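Local coordinates for protein Cyp101j2 (Sphingobium yanoikuyae, PDB 5KYO) that is a haem-dependent cytochrome P450 monooxygenase that probably hydroxylates the monoterpene 1,8-cineole, at residues 152-155 / 156-160; 171-175 / 176-180. All blocks are in the same frame, centred on the assembly; numbering follows the deposited sequence.

Contact 1. Residues 152-155 / 156-160; sequences VVTD and LAVSL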
loop_
_atom_site.group_PDB
_atom_site.type_symbol
_atom_site.label_atom_id
_atom_site.label_comp_id
_atom_site.label_asym_id
_atom_site.label_seq_id
_atom_site.Cartn_x
_atom_site.Cartn_y
_atom_site.Cartn_z
ATOM N N VAL A 152 -19.599 -1.636 -8.921
ATOM C CA VAL A 152 -19.638 -1.304 -7.499
ATOM C C VAL A 152 -18.804 -0.043 -7.176
ATOM O O VAL A 152 -19.256 0.838 -6.428
ATOM C CB VAL A 152 -19.151 -2.501 -6.654
ATOM C CG1 VAL A 152 -18.896 -2.089 -5.238
ATOM C CG2 VAL A 152 -20.196 -3.626 -6.707
ATOM N N VAL A 153 -17.610 0.054 -7.751
ATOM C CA VAL A 153 -16.767 1.218 -7.502
ATOM C C VAL A 153 -17.439 2.424 -8.160
ATOM O O VAL A 153 -17.506 3.490 -7.577
ATOM C CB VAL A 153 -15.323 1.048 -8.034
ATOM C CG1 VAL A 153 -14.472 2.279 -7.685
ATOM C CG2 VAL A 153 -14.675 -0.187 -7.444
ATOM N N THR A 154 -18.000 2.225 -9.348
ATOM C CA THR A 154 -18.638 3.328 -10.064
ATOM C C THR A 154 -19.796 3.934 -9.275
ATOM O O THR A 154 -19.875 5.135 -9.107
ATOM C CB THR A 154 -19.133 2.871 -11.435
ATOM O OG1 THR A 154 -18.004 2.514 -12.242
ATOM C CG2 THR A 154 -19.929 3.980 -12.131
ATOM N N ASP A 155 -20.697 3.095 -8.779
ATOM C CA ASP A 155 -21.871 3.601 -8.070
ATOM C C ASP A 155 -21.501 4.291 -6.774
ATOM O O ASP A 155 -22.145 5.261 -6.380
ATOM C CB ASP A 155 -22.862 2.456 -7.771
ATOM C CG ASP A 155 -23.469 1.874 -9.028
ATOM O OD1 ASP A 155 -23.407 2.539 -10.085
ATOM O OD2 ASP A 155 -24.017 0.755 -8.955
ATOM N N LEU A 156 -20.483 3.766 -6.093
ATOM C CA LEU A 156 -20.022 4.344 -4.831
ATOM C C LEU A 156 -19.356 5.717 -5.029
ATOM O O LEU A 156 -19.699 6.673 -4.347
ATOM C CB LEU A 156 -19.058 3.399 -4.142
ATOM C CG LEU A 156 -18.604 3.815 -2.743
ATOM C CD1 LEU A 156 -19.798 4.225 -1.882
ATOM C CD2 LEU A 156 -17.824 2.676 -2.092
ATOM N N ALA A 157 -18.405 5.778 -5.959
ATOM C CA ALA A 157 -17.767 7.027 -6.354
ATOM C C ALA A 157 -18.793 8.066 -6.726
ATOM O O ALA A 157 -18.738 9.188 -6.255
ATOM C CB ALA A 157 -16.819 6.793 -7.514
ATOM N N VAL A 158 -19.743 7.696 -7.584
ATOM C CA VAL A 158 -20.755 8.645 -8.037
ATOM C C VAL A 158 -21.583 9.171 -6.873
ATOM O O VAL A 158 -21.845 10.364 -6.787
ATOM C CB VAL A 158 -21.713 8.002 -9.097
ATOM C CG1 VAL A 158 -22.959 8.850 -9.306
ATOM C CG2 VAL A 158 -20.988 7.767 -10.416
ATOM N N SER A 159 -22.000 8.274 -5.977
ATOM C CA SER A 159 -22.848 8.666 -4.860
ATOM C C SER A 159 -22.098 9.620 -3.934
ATOM O O SER A 159 -22.657 10.606 -3.456
ATOM C CB SER A 159 -23.353 7.431 -4.095
ATOM O OG SER A 159 -22.334 6.819 -3.314
ATOM N N LEU A 160 -20.827 9.342 -3.706
ATOM C CA LEU A 160 -20.045 10.195 -2.831
ATOM C C LEU A 160 -19.849 11.573 -3.452
ATOM O O LEU A 160 -20.029 12.580 -2.781
ATOM C CB LEU A 160 -18.695 9.547 -2.516
ATOM C CG LEU A 160 -18.814 8.225 -1.728
ATOM C CD1 LEU A 160 -17.511 7.461 -1.773
ATOM C CD2 LEU A 160 -19.194 8.512 -0.284
#

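Contact 2. Residues 171-175 / 176-180; sequences NFTHE and FAEQL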
loop_
_atom_site.group_PDB
_atom_site.type_symbol
_atom_site.label_atom_id
_atom_site.label_comp_id
_atom_site.label_asym_id
_atom_site.label_seq_id
_atom_site.Cartn_x
_atom_site.Cartn_y
_atom_site.Cartn_z
ATOM N N ASN A 171 -13.293 17.737 2.454
ATOM C CA ASN A 171 -12.094 17.063 2.919
ATOM C C ASN A 171 -11.969 15.772 2.114
ATOM O O ASN A 171 -12.765 14.841 2.290
ATOM C CB ASN A 171 -12.154 16.794 4.422
ATOM C CG ASN A 171 -10.843 16.256 4.963
ATOM O OD1 ASN A 171 -10.530 15.078 4.795
ATOM N ND2 ASN A 171 -10.069 17.117 5.621
ATOM N N PHE A 172 -11.009 15.728 1.191
ATOM C CA PHE A 172 -10.951 14.627 0.223
ATOM C C PHE A 172 -10.683 13.283 0.903
ATOM O O PHE A 172 -11.321 12.279 0.595
ATOM C CB PHE A 172 -9.880 14.880 -0.857
ATOM C CG PHE A 172 -9.758 13.750 -1.863
ATOM C CD1 PHE A 172 -10.607 13.683 -2.965
ATOM C CD2 PHE A 172 -8.798 12.753 -1.701
ATOM C CE1 PHE A 172 -10.511 12.627 -3.895
ATOM C CE2 PHE A 172 -8.695 11.693 -2.611
ATOM C CZ PHE A 172 -9.558 11.635 -3.717
ATOM N N THR A 173 -9.740 13.257 1.834
ATOM C CA THR A 173 -9.400 11.990 2.473
ATOM C C THR A 173 -10.573 11.452 3.295
ATOM O O THR A 173 -10.975 10.310 3.097
ATOM C CB THR A 173 -8.138 12.103 3.358
ATOM O OG1 THR A 173 -7.027 12.423 2.524
ATOM C CG2 THR A 173 -7.844 10.775 4.050
ATOM N N HIS A 174 -11.162 12.259 4.172
ATOM C CA HIS A 174 -12.248 11.737 5.004
ATOM C C HIS A 174 -13.568 11.539 4.254
ATOM O O HIS A 174 -14.253 10.525 4.468
ATOM C CB HIS A 174 -12.489 12.641 6.209
ATOM C CG HIS A 174 -11.262 12.881 7.026
ATOM N ND1 HIS A 174 -10.281 11.926 7.180
ATOM C CD2 HIS A 174 -10.837 13.971 7.708
ATOM C CE1 HIS A 174 -9.314 12.412 7.938
ATOM N NE2 HIS A 174 -9.626 13.651 8.271
ATOM N N GLU A 175 -13.923 12.483 3.377
ATOM C CA GLU A 175 -15.236 12.440 2.718
ATOM C C GLU A 175 -15.294 11.585 1.462
ATOM O O GLU A 175 -16.388 11.272 0.975
ATOM C CB GLU A 175 -15.704 13.879 2.376
ATOM C CG GLU A 175 -15.940 14.763 3.613
ATOM C CD GLU A 175 -16.368 16.195 3.265
ATOM O OE1 GLU A 175 -17.426 16.369 2.630
ATOM O OE2 GLU A 175 -15.640 17.154 3.620
ATOM N N PHE A 176 -14.144 11.194 0.920
ATOM C CA PHE A 176 -14.143 10.415 -0.323
ATOM C C PHE A 176 -13.251 9.170 -0.223
ATOM O O PHE A 176 -13.770 8.034 -0.227
ATOM C CB PHE A 176 -13.716 11.279 -1.527
ATOM C CG PHE A 176 -13.819 10.559 -2.841
ATOM C CD1 PHE A 176 -15.040 10.439 -3.481
ATOM C CD2 PHE A 176 -12.711 9.933 -3.395
ATOM C CE1 PHE A 176 -15.144 9.720 -4.672
ATOM C CE2 PHE A 176 -12.805 9.235 -4.581
ATOM C CZ PHE A 176 -14.035 9.122 -5.218
ATOM N N ALA A 177 -11.935 9.386 -0.135
ATOM C CA ALA A 177 -10.954 8.309 -0.250
ATOM C C ALA A 177 -11.216 7.232 0.784
ATOM O O ALA A 177 -11.217 6.073 0.450
ATOM C CB ALA A 177 -9.519 8.849 -0.106
ATOM N N GLU A 178 -11.443 7.638 2.027
ATOM C CA GLU A 178 -11.645 6.694 3.136
ATOM C C GLU A 178 -12.977 5.940 3.066
ATOM O O GLU A 178 -13.158 4.910 3.737
ATOM C CB GLU A 178 -11.544 7.423 4.478
ATOM C CG GLU A 178 -10.095 7.631 4.928
ATOM C CD GLU A 178 -9.937 8.565 6.130
ATOM O OE1 GLU A 178 -10.954 9.060 6.657
ATOM O OE2 GLU A 178 -8.776 8.799 6.548
ATOM N N GLN A 179 -13.906 6.443 2.263
ATOM C CA GLN A 179 -15.231 5.829 2.144
ATOM C C GLN A 179 -15.277 4.659 1.163
ATOM O O GLN A 179 -16.320 4.055 0.982
ATOM C CB GLN A 179 -16.251 6.878 1.711
ATOM C CG GLN A 179 -16.257 8.111 2.581
ATOM C CD GLN A 179 -16.964 7.880 3.888
ATOM O OE1 GLN A 179 -17.576 6.832 4.097
ATOM N NE2 GLN A 179 -16.877 8.852 4.784
ATOM N N LEU A 180 -14.160 4.367 0.507
ATOM C CA LEU A 180 -14.144 3.395 -0.587
ATOM C C LEU A 180 -13.712 1.956 -0.204
ATOM O O LEU A 180 -14.411 0.997 -0.541
ATOM C CB LEU A 180 -13.235 3.909 -1.718
ATOM C CG LEU A 180 -13.706 5.148 -2.484
ATOM C CD1 LEU A 180 -12.609 5.629 -3.438
ATOM C CD2 LEU A 180 -14.983 4.811 -3.244
HETATM O O HOH W 1 -13.749 8.849 7.021
#

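Contact 1. Residues 152-155 / 156-160
Four successive i to i+4 backbone bonds join V152-D155 to L156-S159 as two regular turns of alpha-helix. The shortest runs from A157 N to V153 O at 2.9 Å, nearly straight at the hydrogen (169°); V158 N and S159 N bond likewise to T154 O and D155 O, while L156 N to V152 O is longer at 3.2 Å. S159 adds a side-chain bond in one of its two modelled conformers: there the hydroxyl sits between the backbone N and the carbonyl carbon (chi1 73°), folded back against the helix, and OG donates to L156 O at 2.8 Å. In that conformer the oxygen holds two bonds, the other from L160 N. The polar ends of T154 and D155 are turned to the preceding residues, OG1 to the carbonyl of E150 and OD1 to the side-chain NE2 of Q151.

V158 lays CG2 closely against the carbonyl of T154, 3.1 Å from its O. The T154 and V158 CG2 methyls come within 4.3 Å of each other, a looser apolar contact.

Helix 149-164 uses its sides differently. T154 and V158 lean on helix 382-399 through V391, E395 and R399, V152, V153 and L156 face helix 181-188, and L156 and L160 also meet the loop at Q179 and L180, whereas D155 and S159 lie on the exposed side.

Contact 2. Residues 171-175 / 176-180
Backbone bonds to the carbonyls of F172 and T173 are of the wide i to i+5 kind: A177 N reaches F172 O at 3.0 Å and E178 N reaches T173 O at 2.9 Å, both nearly in line with the carbonyl. F172 O also takes a weak, bent bond from F176 N.

Side-chain polar bonds cluster at the two ends. At the start, the amide oxygen of N171 accepts from H174 N in the carbonyl plane, and N171 N donates to E175 OE2 (2.7 Å), which it meets from above the carboxylate. Farther on, H174 and E178 run side by side, ring and carboxylate planes 37° apart, and ND1 donates to E178 OE1 at 3.0 Å; the oxygen lies at the edge of the imidazole but is itself met from above the carboxylate plane. A water donates to the same OE1 and to H174 O. Q179, its chain bent at chi2 (-77°), curls back so that NE2 donates to H174 O at 3.1 Å.

Apolar contacts occupy the inner side. With CG anti to the backbone N in both F172 (chi1 179°) and F176, the rings point the same way and meet obliquely, F172 CE1 lying 3.5 Å from F176 CD2, while F176 CB lies over one face of the F172 ring. A177 CB touches F172 CE2. F283 stacks on F172, and W396 meets both phenylalanines, edge-to-face in the case of F176.

Together these features make a short N-capped helix with a pi-type turn, passing into a type I beta turn at A177-L180, within the largely helical cytochrome P450 fold.

Overall arrangement
Contacts 1 and 2 follow one another along the chain and lie with centres about 12 Å apart. Both are partly buried, but contact 2 is nearer the centre of the chain and has an aromatic inner side, whereas contact 1 belongs to a more peripheral helix. The chemistry of 152-160 is mainly regular backbone bonding with small aliphatic packing; 171-180 instead relies on wide-turn bonds, a cap, a histidine-carboxylate pair and water. The two contacts touch directly, L160 CB meeting F176 CD1 at 3.9 Å. Helix 382-399 borders both of them.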